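Long-range contacts in NanU sialic acid binding protein (Bacteroides fragilis, PDB 4L7T), which binds sialic acid with high affinity as a SusD-family protein of the outer membrane, where it probably works with the transporter NanO: residues T91-F96 / W495-V501; S167-S171 / N505-K509; L238-V242 / C391-L395; R272-D276 / L380-P384. One frame throughout, in Å; residues are numbered along the deposited sequence.

How the contacts relate
From the N terminus, the chain first passes through 91-96, the loop before helix 99-115, and then 167-171, the loop before helix 173-191. Both are closed by the C-terminal tail: contact 1 brings in 495-501 and contact 2 brings in 505-509, so their two long loops cross. They also touch, Val501 CG1 lying 3.6 Å from Leu508 CD1. Nested inside both are the contacts of the SusD family region. Contact 3 packs helix 227-244 on helix 388-401, and contact 4, nested in turn within contact 3, joins the exit of strand 267-271 to the start of strand 383-387. Centres of contacts 1 and 3 lie about 34 Å apart, on opposite sides of the chain's centre.

Contact 1: residues T91-F96 / W495-V501; sequences TGISNF and WPINESV
The loop leading to helix 99-115 meets the C-terminal tail where the tail enters its last helix, 499-504, and Asn498 at the N-cap position carries the polar part of the contact. Its OD1 accepts a nearly straight hydrogen bond from Asn95 N (Asn498 OD1 to Asn95 N 2.8 Å, N-H...O 167°), with the donor tilted from the carbonyl plane. Chi1 of 58° sets Asn498 CG between its own N and carbonyl carbon, and this turns the amide across to the other loop rather than onto the helix end, where it makes no capping bond. Beside it, Thr91 CG2 packs 3.5 Å from Asn498 N, while Thr91 OG1 donates to Ile93 O at 2.8 Å, which ties Thr91 to Ile93 within the loop. A water lies within hydrogen-bonding distance of Ile93 O and Pro496 O and joins the two backbones. At one end Ile93 CD1 sits over the six-membered ring of Trp495, 4.0 Å from its centroid and 26° off the normal, a CH-pi contact. At the other, Phe96 CE2 reaches Val501 CG1 at 3.6 Å. Helix 121-146 backs both ends: Trp146 meets the rings of Phe96 and Trp495 and hydrogen-bonds Pro496 O through NE1, while helix 51-58 covers Ile93.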
loop_
_atom_site.group_PDB
_atom_site.type_symbol
_atom_site.label_atom_id
_atom_site.label_comp_id
_atom_site.label_asym_id
_atom_site.label_seq_id
_atom_site.Cartn_x
_atom_site.Cartn_y
_atom_site.Cartn_z
ATOM N N THR A 91 -8.492 11.532 -15.332
ATOM C CA THR A 91 -8.802 11.186 -13.930
ATOM C C THR A 91 -7.665 10.453 -13.254
ATOM O O THR A 91 -7.715 10.280 -12.051
ATOM C CB THR A 91 -10.103 10.294 -13.839
ATOM O OG1 THR A 91 -9.841 9.084 -14.551
ATOM C CG2 THR A 91 -11.310 11.065 -14.416
ATOM N N GLY A 92 -6.649 10.055 -13.988
ATOM C CA GLY A 92 -5.459 9.346 -13.381
ATOM C C GLY A 92 -5.743 7.846 -13.221
ATOM O O GLY A 92 -5.006 7.020 -13.745
ATOM N N ILE A 93 -6.846 7.501 -12.589
ATOM C CA ILE A 93 -7.335 6.114 -12.524
ATOM C C ILE A 93 -8.783 6.073 -13.016
ATOM O O ILE A 93 -9.532 7.018 -12.743
ATOM C CB ILE A 93 -7.347 5.663 -11.037
ATOM C CG1 ILE A 93 -5.947 5.529 -10.486
ATOM C CG2 ILE A 93 -7.999 4.280 -10.924
ATOM C CD1 ILE A 93 -5.901 5.270 -8.880
ATOM N N SER A 94 -9.193 5.020 -13.721
ATOM C CA SER A 94 -10.569 4.932 -14.220
ATOM C C SER A 94 -11.322 3.806 -13.572
ATOM O O SER A 94 -10.699 2.904 -12.992
ATOM C CB SER A 94 -10.559 4.611 -15.733
ATOM O OG SER A 94 -9.893 5.642 -16.444
ATOM N N ASN A 95 -12.649 3.845 -13.718
ATOM C CA ASN A 95 -13.565 2.725 -13.435
ATOM C C ASN A 95 -13.384 2.205 -11.970
ATOM O O ASN A 95 -13.348 1.002 -11.763
ATOM C CB ASN A 95 -13.331 1.566 -14.473
ATOM C CG ASN A 95 -13.272 2.079 -15.963
ATOM O OD1 ASN A 95 -12.449 1.617 -16.793
ATOM N ND2 ASN A 95 -14.195 2.992 -16.292
ATOM N N PHE A 96 -13.291 3.115 -10.993
ATOM C CA PHE A 96 -13.178 2.752 -9.577
ATOM C C PHE A 96 -12.083 1.753 -9.358
ATOM O O PHE A 96 -12.249 0.852 -8.506
ATOM C CB PHE A 96 -14.535 2.302 -8.977
ATOM C CG PHE A 96 -15.603 3.363 -9.061
ATOM C CD1 PHE A 96 -15.597 4.478 -8.187
ATOM C CD2 PHE A 96 -16.583 3.300 -10.074
ATOM C CE1 PHE A 96 -16.511 5.481 -8.280
ATOM C CE2 PHE A 96 -17.490 4.362 -10.191
ATOM C CZ PHE A 96 -17.479 5.418 -9.283
ATOM N N TRP A 495 -11.057 11.541 -5.703
ATOM C CA TRP A 495 -10.664 11.406 -7.100
ATOM C C TRP A 495 -11.890 11.653 -7.980
ATOM O O TRP A 495 -13.014 11.315 -7.612
ATOM C CB TRP A 495 -10.201 9.960 -7.339
ATOM C CG TRP A 495 -8.881 9.606 -6.684
ATOM C CD1 TRP A 495 -8.620 9.492 -5.371
ATOM C CD2 TRP A 495 -7.646 9.333 -7.351
ATOM N NE1 TRP A 495 -7.281 9.205 -5.160
ATOM C CE2 TRP A 495 -6.675 9.094 -6.364
ATOM C CE3 TRP A 495 -7.253 9.273 -8.697
ATOM C CZ2 TRP A 495 -5.380 8.728 -6.669
ATOM C CZ3 TRP A 495 -5.949 8.970 -8.991
ATOM C CH2 TRP A 495 -5.013 8.708 -7.974
ATOM N N PRO A 496 -11.671 12.266 -9.148
ATOM C CA PRO A 496 -12.782 12.328 -10.130
ATOM C C PRO A 496 -13.120 10.994 -10.762
ATOM O O PRO A 496 -12.368 10.004 -10.641
ATOM C CB PRO A 496 -12.259 13.291 -11.199
ATOM C CG PRO A 496 -10.718 12.981 -11.200
ATOM C CD PRO A 496 -10.360 12.653 -9.692
ATOM N N ILE A 497 -14.266 10.952 -11.441
ATOM C CA ILE A 497 -14.811 9.767 -12.121
ATOM C C ILE A 497 -14.716 9.973 -13.605
ATOM O O ILE A 497 -15.136 11.014 -14.084
ATOM C CB ILE A 497 -16.296 9.537 -11.682
ATOM C CG1 ILE A 497 -16.320 9.365 -10.162
ATOM C CG2 ILE A 497 -16.931 8.361 -12.535
ATOM C CD1 ILE A 497 -17.735 9.296 -9.539
ATOM N N ASN A 498 -14.164 9.012 -14.318
ATOM C CA ASN A 498 -13.941 9.116 -15.755
ATOM C C ASN A 498 -15.233 9.104 -16.582
ATOM O O ASN A 498 -16.225 8.613 -16.137
ATOM C CB ASN A 498 -12.956 8.103 -16.296
ATOM C CG ASN A 498 -13.367 6.693 -16.024
ATOM O OD1 ASN A 498 -13.428 6.285 -14.864
ATOM N ND2 ASN A 498 -13.662 5.924 -17.088
ATOM N N GLU A 499 -15.146 9.658 -17.807
ATOM C CA GLU A 499 -16.386 9.919 -18.603
ATOM C C GLU A 499 -17.239 8.652 -18.838
ATOM O O GLU A 499 -18.444 8.669 -18.630
ATOM C CB GLU A 499 -16.063 10.583 -19.966
ATOM C CG GLU A 499 -15.534 12.020 -19.859
ATOM C CD GLU A 499 -14.893 12.543 -21.157
ATOM O OE1 GLU A 499 -13.726 13.005 -21.107
ATOM O OE2 GLU A 499 -15.569 12.493 -22.213
ATOM N N SER A 500 -16.586 7.564 -19.256
ATOM C CA SER A 500 -17.287 6.314 -19.625
ATOM C C SER A 500 -18.140 5.763 -18.468
ATOM O O SER A 500 -19.274 5.294 -18.667
ATOM C CB SER A 500 -16.322 5.300 -20.250
ATOM O OG SER A 500 -15.460 4.663 -19.295
ATOM N N VAL A 501 -17.663 5.909 -17.227
ATOM C CA VAL A 501 -18.474 5.530 -16.041
ATOM C C VAL A 501 -19.777 6.296 -15.896
ATOM O O VAL A 501 -20.856 5.715 -15.612
ATOM C CB VAL A 501 -17.625 5.716 -14.708
ATOM C CG1 VAL A 501 -18.476 5.527 -13.447
ATOM C CG2 VAL A 501 -16.384 4.821 -14.759
HETATM O O HOH W 1 -12.166 7.681 -12.030
#

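Contact 2: residues S167-S171 / N505-K509; sequences SKAAS and NPALK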
loop_
_atom_site.group_PDB
_atom_site.type_symbol
_atom_site.label_atom_id
_atom_site.label_comp_id
_atom_site.label_asym_id
_atom_site.label_seq_id
_atom_site.Cartn_x
_atom_site.Cartn_y
_atom_site.Cartn_z
ATOM N N SER A 167 -28.842 3.179 -13.882
ATOM C CA SER A 167 -29.481 2.185 -13.008
ATOM C C SER A 167 -29.255 2.391 -11.484
ATOM O O SER A 167 -30.238 2.598 -10.752
ATOM C CB SER A 167 -29.090 0.764 -13.417
ATOM O OG SER A 167 -27.689 0.609 -13.342
ATOM N N LYS A 168 -28.005 2.341 -10.995
ATOM C CA LYS A 168 -27.798 2.349 -9.526
ATOM C C LYS A 168 -27.101 3.561 -8.896
ATOM O O LYS A 168 -26.005 3.920 -9.294
ATOM C CB LYS A 168 -27.155 1.048 -9.023
ATOM C CG LYS A 168 -27.421 0.835 -7.526
ATOM C CD LYS A 168 -27.265 -0.597 -7.098
ATOM C CE LYS A 168 -28.218 -0.932 -5.944
ATOM N NZ LYS A 168 -27.773 -0.339 -4.647
ATOM N N ALA A 169 -27.749 4.179 -7.913
ATOM C CA ALA A 169 -27.195 5.350 -7.251
ATOM C C ALA A 169 -26.161 4.972 -6.170
ATOM O O ALA A 169 -26.269 3.918 -5.540
ATOM C CB ALA A 169 -28.294 6.183 -6.646
ATOM N N ALA A 170 -25.171 5.828 -5.967
ATOM C CA ALA A 170 -24.171 5.607 -4.908
ATOM C C ALA A 170 -24.807 5.831 -3.538
ATOM O O ALA A 170 -25.759 6.571 -3.409
ATOM C CB ALA A 170 -23.005 6.543 -5.119
ATOM N N SER A 171 -24.290 5.169 -2.498
ATOM C CA SER A 171 -24.675 5.454 -1.133
ATOM C C SER A 171 -23.748 6.497 -0.536
ATOM O O SER A 171 -22.556 6.538 -0.934
ATOM C CB SER A 171 -24.608 4.152 -0.309
ATOM O OG SER A 171 -25.407 3.121 -0.923
ATOM N N ASN A 505 -23.629 4.896 -16.409
ATOM C CA ASN A 505 -24.556 4.960 -15.295
ATOM C C ASN A 505 -25.093 6.344 -14.980
ATOM O O ASN A 505 -24.509 7.073 -14.155
ATOM C CB ASN A 505 -23.944 4.313 -14.051
ATOM C CG ASN A 505 -24.947 4.198 -12.887
ATOM O OD1 ASN A 505 -26.062 4.739 -12.922
ATOM N ND2 ASN A 505 -24.535 3.499 -11.835
ATOM N N PRO A 506 -26.253 6.706 -15.600
ATOM C CA PRO A 506 -26.907 8.005 -15.410
ATOM C C PRO A 506 -27.231 8.419 -13.982
ATOM O O PRO A 506 -27.310 9.605 -13.709
ATOM C CB PRO A 506 -28.214 7.868 -16.230
ATOM C CG PRO A 506 -28.349 6.364 -16.533
ATOM C CD PRO A 506 -26.926 5.910 -16.655
ATOM N N ALA A 507 -27.370 7.475 -13.044
ATOM C CA ALA A 507 -27.631 7.869 -11.643
ATOM C C ALA A 507 -26.384 8.364 -10.864
ATOM O O ALA A 507 -26.526 8.935 -9.786
ATOM C CB ALA A 507 -28.319 6.731 -10.872
ATOM N N LEU A 508 -25.193 8.133 -11.411
ATOM C CA LEU A 508 -23.955 8.614 -10.751
ATOM C C LEU A 508 -23.682 10.091 -10.997
ATOM O O LEU A 508 -23.825 10.523 -12.144
ATOM C CB LEU A 508 -22.745 7.806 -11.251
ATOM C CG LEU A 508 -22.619 6.378 -10.728
ATOM C CD1 LEU A 508 -21.393 5.732 -11.341
ATOM C CD2 LEU A 508 -22.522 6.428 -9.244
ATOM N N LYS A 509 -23.253 10.829 -9.966
ATOM C CA LYS A 509 -22.762 12.210 -10.101
ATOM C C LYS A 509 -21.221 12.238 -10.114
ATOM O O LYS A 509 -20.585 11.350 -9.518
ATOM C CB LYS A 509 -23.274 13.094 -8.961
ATOM C CG LYS A 509 -24.812 13.028 -8.756
ATOM C CD LYS A 509 -25.455 14.392 -8.471
ATOM C CE LYS A 509 -25.389 14.767 -6.991
ATOM N NZ LYS A 509 -26.751 15.045 -6.382
HETATM O O HOH W 2 -25.288 8.359 -7.462
#
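Asn505, the first residue to leave helical geometry after helix 499-504, reaches over to the backbone of Ser167 and Lys168. Its CB points toward that segment, and with CG anti to the backbone N (chi1 -173°) the amide extends to segment 167-171. Asn505 CG comes within 3.8 Å of Lys168 O. On one branch Asn505 OD1 takes a hydrogen bond from Ala507 N at 3.0 Å, two residues on, which makes an Asx turn; it also receives a weak, 3.3 Å bond from Ser167 N. On the other branch Asn505 ND2 donates to Lys168 O at 3.0 Å, the N-H...O angle being 157° and the acceptor 16° out of the amide plane. A type I turn from Asn505 to Leu508, closed by Leu508 N to Asn505 O, carries Ala507 CB to within 3.9 Å of Ala169 N. Leu508 CD2 meets Ala170 CB at 4.2 Å, and a water links Ala170 N with Ala507 O. One amide therefore serves both segments, its oxygen mainly ordering the turn, with a weak bond to Ser167 N, and its nitrogen holding segment 167-171, while apolar contact is slight. Lys168 N, buried here, finds no partner in the model, a probable small cost to this surface contact.

Contact 3: residues L238-V242 / C391-L395; sequences LQSIV and CLLLL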
loop_
_atom_site.group_PDB
_atom_site.type_symbol
_atom_site.label_atom_id
_atom_site.label_comp_id
_atom_site.label_asym_id
_atom_site.label_seq_id
_atom_site.Cartn_x
_atom_site.Cartn_y
_atom_site.Cartn_z
ATOM N N LEU A 238 -5.395 -3.816 17.120
ATOM C CA LEU A 238 -3.960 -3.890 16.787
ATOM C C LEU A 238 -3.291 -4.666 17.914
ATOM O O LEU A 238 -2.387 -5.472 17.633
ATOM C CB LEU A 238 -3.422 -2.477 16.596
ATOM C CG LEU A 238 -4.169 -1.789 15.405
ATOM C CD1 LEU A 238 -3.935 -0.220 15.434
ATOM C CD2 LEU A 238 -3.602 -2.335 14.083
ATOM N N GLN A 239 -3.754 -4.476 19.154
ATOM C CA GLN A 239 -3.171 -5.189 20.311
ATOM C C GLN A 239 -3.394 -6.702 20.171
ATOM O O GLN A 239 -2.540 -7.499 20.610
ATOM C CB GLN A 239 -3.760 -4.692 21.670
ATOM C CG GLN A 239 -3.084 -3.384 22.026
ATOM C CD GLN A 239 -3.702 -2.707 23.284
ATOM O OE1 GLN A 239 -4.866 -2.894 23.600
ATOM N NE2 GLN A 239 -2.954 -1.872 23.882
ATOM N N SER A 240 -4.506 -7.065 19.542
ATOM C CA SER A 240 -4.861 -8.505 19.344
ATOM C C SER A 240 -3.878 -9.159 18.337
ATOM O O SER A 240 -3.676 -10.348 18.414
ATOM C CB SER A 240 -6.373 -8.693 19.031
ATOM O OG SER A 240 -6.527 -8.559 17.630
ATOM N N ILE A 241 -3.320 -8.367 17.400
ATOM C CA ILE A 241 -2.272 -8.914 16.494
ATOM C C ILE A 241 -0.968 -9.120 17.225
ATOM O O ILE A 241 -0.318 -10.178 17.176
ATOM C CB ILE A 241 -2.058 -7.942 15.309
ATOM C CG1 ILE A 241 -3.343 -7.852 14.499
ATOM C CG2 ILE A 241 -0.803 -8.409 14.451
ATOM C CD1 ILE A 241 -3.202 -6.654 13.530
ATOM N N VAL A 242 -0.591 -8.118 18.036
ATOM C CA VAL A 242 0.644 -8.219 18.884
ATOM C C VAL A 242 0.529 -9.467 19.788
ATOM O O VAL A 242 1.524 -10.174 19.960
ATOM C CB VAL A 242 0.778 -6.969 19.769
ATOM C CG1 VAL A 242 1.939 -7.169 20.787
ATOM C CG2 VAL A 242 1.033 -5.688 18.871
ATOM N N CYS A 391 1.442 -2.566 11.829
ATOM C CA CYS A 391 0.681 -2.804 13.049
ATOM C C CYS A 391 1.232 -1.910 14.190
ATOM O O CYS A 391 0.445 -1.237 14.872
ATOM C CB CYS A 391 0.828 -4.301 13.455
ATOM S SG CYS A 391 -0.041 -4.706 14.970
ATOM N N LEU A 392 2.574 -1.945 14.367
ATOM C CA LEU A 392 3.193 -1.218 15.459
ATOM C C LEU A 392 2.945 0.304 15.317
ATOM O O LEU A 392 2.668 0.961 16.368
ATOM C CB LEU A 392 4.689 -1.486 15.565
ATOM C CG LEU A 392 5.037 -2.961 15.954
ATOM C CD1 LEU A 392 6.562 -3.165 15.850
ATOM C CD2 LEU A 392 4.442 -3.347 17.364
ATOM N N LEU A 393 3.064 0.860 14.113
ATOM C CA LEU A 393 2.932 2.294 13.920
ATOM C C LEU A 393 1.466 2.725 13.954
ATOM O O LEU A 393 1.181 3.862 14.451
ATOM C CB LEU A 393 3.685 2.779 12.651
ATOM C CG LEU A 393 5.173 2.607 12.805
ATOM C CD1 LEU A 393 5.855 3.031 11.530
ATOM C CD2 LEU A 393 5.785 3.399 14.013
ATOM N N LEU A 394 0.535 1.879 13.471
ATOM C CA LEU A 394 -0.851 2.182 13.724
ATOM C C LEU A 394 -1.175 2.190 15.193
ATOM O O LEU A 394 -2.024 2.974 15.594
ATOM C CB LEU A 394 -1.786 1.188 12.975
ATOM C CG LEU A 394 -1.803 1.283 11.427
ATOM C CD1 LEU A 394 -2.548 0.081 10.813
ATOM C CD2 LEU A 394 -2.340 2.627 10.843
ATOM N N LEU A 395 -0.652 1.226 15.954
ATOM C CA LEU A 395 -0.916 1.173 17.387
ATOM C C LEU A 395 -0.375 2.428 18.102
ATOM O O LEU A 395 -1.131 3.022 18.905
ATOM C CB LEU A 395 -0.379 -0.121 17.952
ATOM C CG LEU A 395 -0.539 -0.290 19.463
ATOM C CD1 LEU A 395 -2.045 -0.232 19.849
ATOM C CD2 LEU A 395 0.045 -1.670 19.772
#
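Two different first torsions bring Cys391 and Leu238 against the opposing helix. Cys391 SG stands anti to its backbone N (chi1 179°), which projects the sulfur toward helix 227-244, whereas Leu238 CG lies anti to the carbonyl carbon (chi1 -62°) and its CD1 lands against the backbone of helix 388-401. There Leu238 CD1 is 3.6 Å from both Leu394 CB and Leu395 N, and the side chains of Leu238 and Leu394 meet at about a right angle. The sulfur settles among the residues of one turn: Cys391 SG is 3.6 Å from Leu238 O, 3.8 Å from Ile241 CG2 and 4.2 Å from Val242 CG2. Toward the edge, Leu395 takes over. Its CB faces Leu238 CB at 4.1 Å, and Leu395 CD1 rests on the aliphatic CG of Gln239 at 4.0 Å, the two side chains again running crosswise. The helix axes approach to 9.7 Å with their N-to-C directions 141° apart, an inclined antiparallel pairing. Met211 of helix 206-223 continues the apolar layer, touching Ile241, Cys391 and Leu394, and helix 407-418 covers Leu392. No hydrogen bond passes between the two segments, so their adhesion rests on dispersion and the exclusion of water, with the sulfur of Cys391 packed against Leu238, Ile241 and Val242.

Contact 4: residues R272-D276 / L380-P384; sequences RNAKD and LNDYP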
loop_
_atom_site.group_PDB
_atom_site.type_symbol
_atom_site.label_atom_id
_atom_site.label_comp_id
_atom_site.label_asym_id
_atom_site.label_seq_id
_atom_site.Cartn_x
_atom_site.Cartn_y
_atom_site.Cartn_z
ATOM N N ARG A 272 0.986 -11.793 -3.881
ATOM C CA ARG A 272 2.000 -12.642 -4.404
ATOM C C ARG A 272 2.056 -12.492 -5.927
ATOM O O ARG A 272 1.042 -12.696 -6.616
ATOM C CB ARG A 272 1.784 -14.169 -4.122
ATOM C CG ARG A 272 3.150 -14.978 -4.487
ATOM C CD ARG A 272 3.078 -16.508 -4.346
ATOM N NE ARG A 272 2.199 -17.080 -5.351
ATOM C CZ ARG A 272 2.563 -17.938 -6.302
ATOM N NH1 ARG A 272 3.812 -18.401 -6.377
ATOM N NH2 ARG A 272 1.652 -18.350 -7.171
ATOM N N ASN A 273 3.234 -12.099 -6.337
ATOM C CA ASN A 273 3.679 -12.006 -7.726
ATOM C C ASN A 273 4.648 -13.188 -7.953
ATOM O O ASN A 273 5.419 -13.635 -7.057
ATOM C CB ASN A 273 4.355 -10.628 -8.006
ATOM C CG ASN A 273 3.416 -9.456 -7.712
ATOM O OD1 ASN A 273 3.786 -8.540 -6.932
ATOM N ND2 ASN A 273 2.145 -9.514 -8.186
ATOM N N ALA A 274 4.669 -13.713 -9.182
ATOM C CA ALA A 274 5.478 -14.911 -9.365
ATOM C C ALA A 274 5.730 -15.102 -10.846
ATOM O O ALA A 274 4.881 -14.713 -11.650
ATOM C CB ALA A 274 4.713 -16.140 -8.795
ATOM N N LYS A 275 6.893 -15.652 -11.167
ATOM C CA LYS A 275 7.176 -16.253 -12.517
ATOM C C LYS A 275 5.941 -16.869 -13.163
ATOM O O LYS A 275 5.250 -17.704 -12.557
ATOM C CB LYS A 275 8.216 -17.355 -12.448
ATOM C CG LYS A 275 9.540 -16.976 -11.914
ATOM C CD LYS A 275 10.637 -18.059 -12.172
ATOM C CE LYS A 275 10.084 -19.452 -12.342
ATOM N NZ LYS A 275 11.167 -20.512 -12.243
ATOM N N ASP A 276 5.681 -16.456 -14.399
ATOM C CA ASP A 276 4.682 -17.082 -15.249
ATOM C C ASP A 276 3.282 -16.963 -14.711
ATOM O O ASP A 276 2.321 -17.540 -15.261
ATOM C CB ASP A 276 5.058 -18.545 -15.515
ATOM C CG ASP A 276 6.357 -18.660 -16.307
ATOM O OD1 ASP A 276 6.984 -17.613 -16.620
ATOM O OD2 ASP A 276 6.743 -19.797 -16.637
ATOM N N LEU A 380 9.496 -9.513 -9.812
ATOM C CA LEU A 380 8.656 -10.568 -9.264
ATOM C C LEU A 380 8.631 -10.494 -7.718
ATOM O O LEU A 380 8.318 -11.496 -7.061
ATOM C CB LEU A 380 9.191 -11.963 -9.751
ATOM C CG LEU A 380 9.220 -12.137 -11.289
ATOM C CD1 LEU A 380 9.921 -13.475 -11.637
ATOM C CD2 LEU A 380 7.849 -12.191 -11.844
ATOM N N ASN A 381 8.922 -9.335 -7.107
ATOM C CA ASN A 381 8.768 -9.234 -5.600
ATOM C C ASN A 381 7.341 -9.242 -5.298
ATOM O O ASN A 381 6.550 -8.868 -6.140
ATOM C CB ASN A 381 9.367 -7.967 -5.052
ATOM C CG ASN A 381 10.837 -7.904 -5.231
ATOM O OD1 ASN A 381 11.584 -8.547 -4.465
ATOM N ND2 ASN A 381 11.304 -7.212 -6.264
ATOM N N ASP A 382 6.967 -9.684 -4.093
ATOM C CA ASP A 382 5.612 -9.548 -3.677
ATOM C C ASP A 382 5.385 -8.042 -3.327
ATOM O O ASP A 382 6.337 -7.347 -3.094
ATOM C CB ASP A 382 5.417 -10.377 -2.408
ATOM C CG ASP A 382 5.698 -11.840 -2.654
ATOM O OD1 ASP A 382 5.320 -12.346 -3.761
ATOM O OD2 ASP A 382 6.310 -12.466 -1.734
ATOM N N TYR A 383 4.138 -7.629 -3.388
ATOM C CA TYR A 383 3.769 -6.257 -2.983
ATOM C C TYR A 383 3.094 -6.389 -1.600
ATOM O O TYR A 383 1.963 -6.763 -1.503
ATOM C CB TYR A 383 2.854 -5.610 -4.050
ATOM C CG TYR A 383 2.452 -4.226 -3.654
ATOM C CD1 TYR A 383 3.479 -3.290 -3.448
ATOM C CD2 TYR A 383 1.154 -3.894 -3.543
ATOM C CE1 TYR A 383 3.146 -1.946 -3.058
ATOM C CE2 TYR A 383 0.771 -2.566 -3.128
ATOM C CZ TYR A 383 1.825 -1.619 -2.946
ATOM O OH TYR A 383 1.380 -0.370 -2.511
ATOM N N PRO A 384 3.751 -5.886 -0.520
ATOM C CA PRO A 384 3.146 -6.134 0.835
ATOM C C PRO A 384 2.012 -5.158 1.062
ATOM O O PRO A 384 2.139 -3.976 0.710
ATOM C CB PRO A 384 4.258 -5.801 1.840
ATOM C CG PRO A 384 5.257 -4.970 1.089
ATOM C CD PRO A 384 5.110 -5.389 -0.444
#
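Asn273, Asp382 and Leu380 form the close side of this contact, where 272-275 and 380-383 run in nearly opposite directions (171° apart). Asn273 N gives Asp382 OD1 a weak hydrogen bond of 3.3 Å with an N-H...O angle of 152°. Asp382 OD1 also lies 3.4 Å from Arg272 CA and 3.5 Å from Arg272 CG, so CA and CG of Arg272 both lie against it. Asp382 CG is anti to its own carbonyl carbon (chi1 -61°), an orientation that brings the carboxylate to the Arg272-Asn273 peptide. Asn273, itself buried, brings CB to 3.4 Å from Asn381 O. Buried Leu380 completes this side, with Leu380 CD1 3.5 Å from Lys275 CG and Leu380 CD2 3.7 Å from Ala274 C.

The looser side belongs to the outer parts of two exposed residues. Beyond CG the lysine chain of Lys275 leads away. Arg272 likewise turns outward: Ala274 CB lies against one face of the guanidinium, toward its rim, and the group forms a salt bridge with Glu277, while Arg272 NE stays 5.9 Å from Asp382 OD1. The carboxylate instead has a salt bridge to Lys262 and a hydrogen bond to Tyr202, partners that would probably favour its charged form. All this extends the antiparallel pair of strands 267-271 and 383-387 past their ends: Tyr383 is still hydrogen-bonded to Ile271 through the backbone and meets Trp281 edge-to-face, and helix 388-401 follows directly.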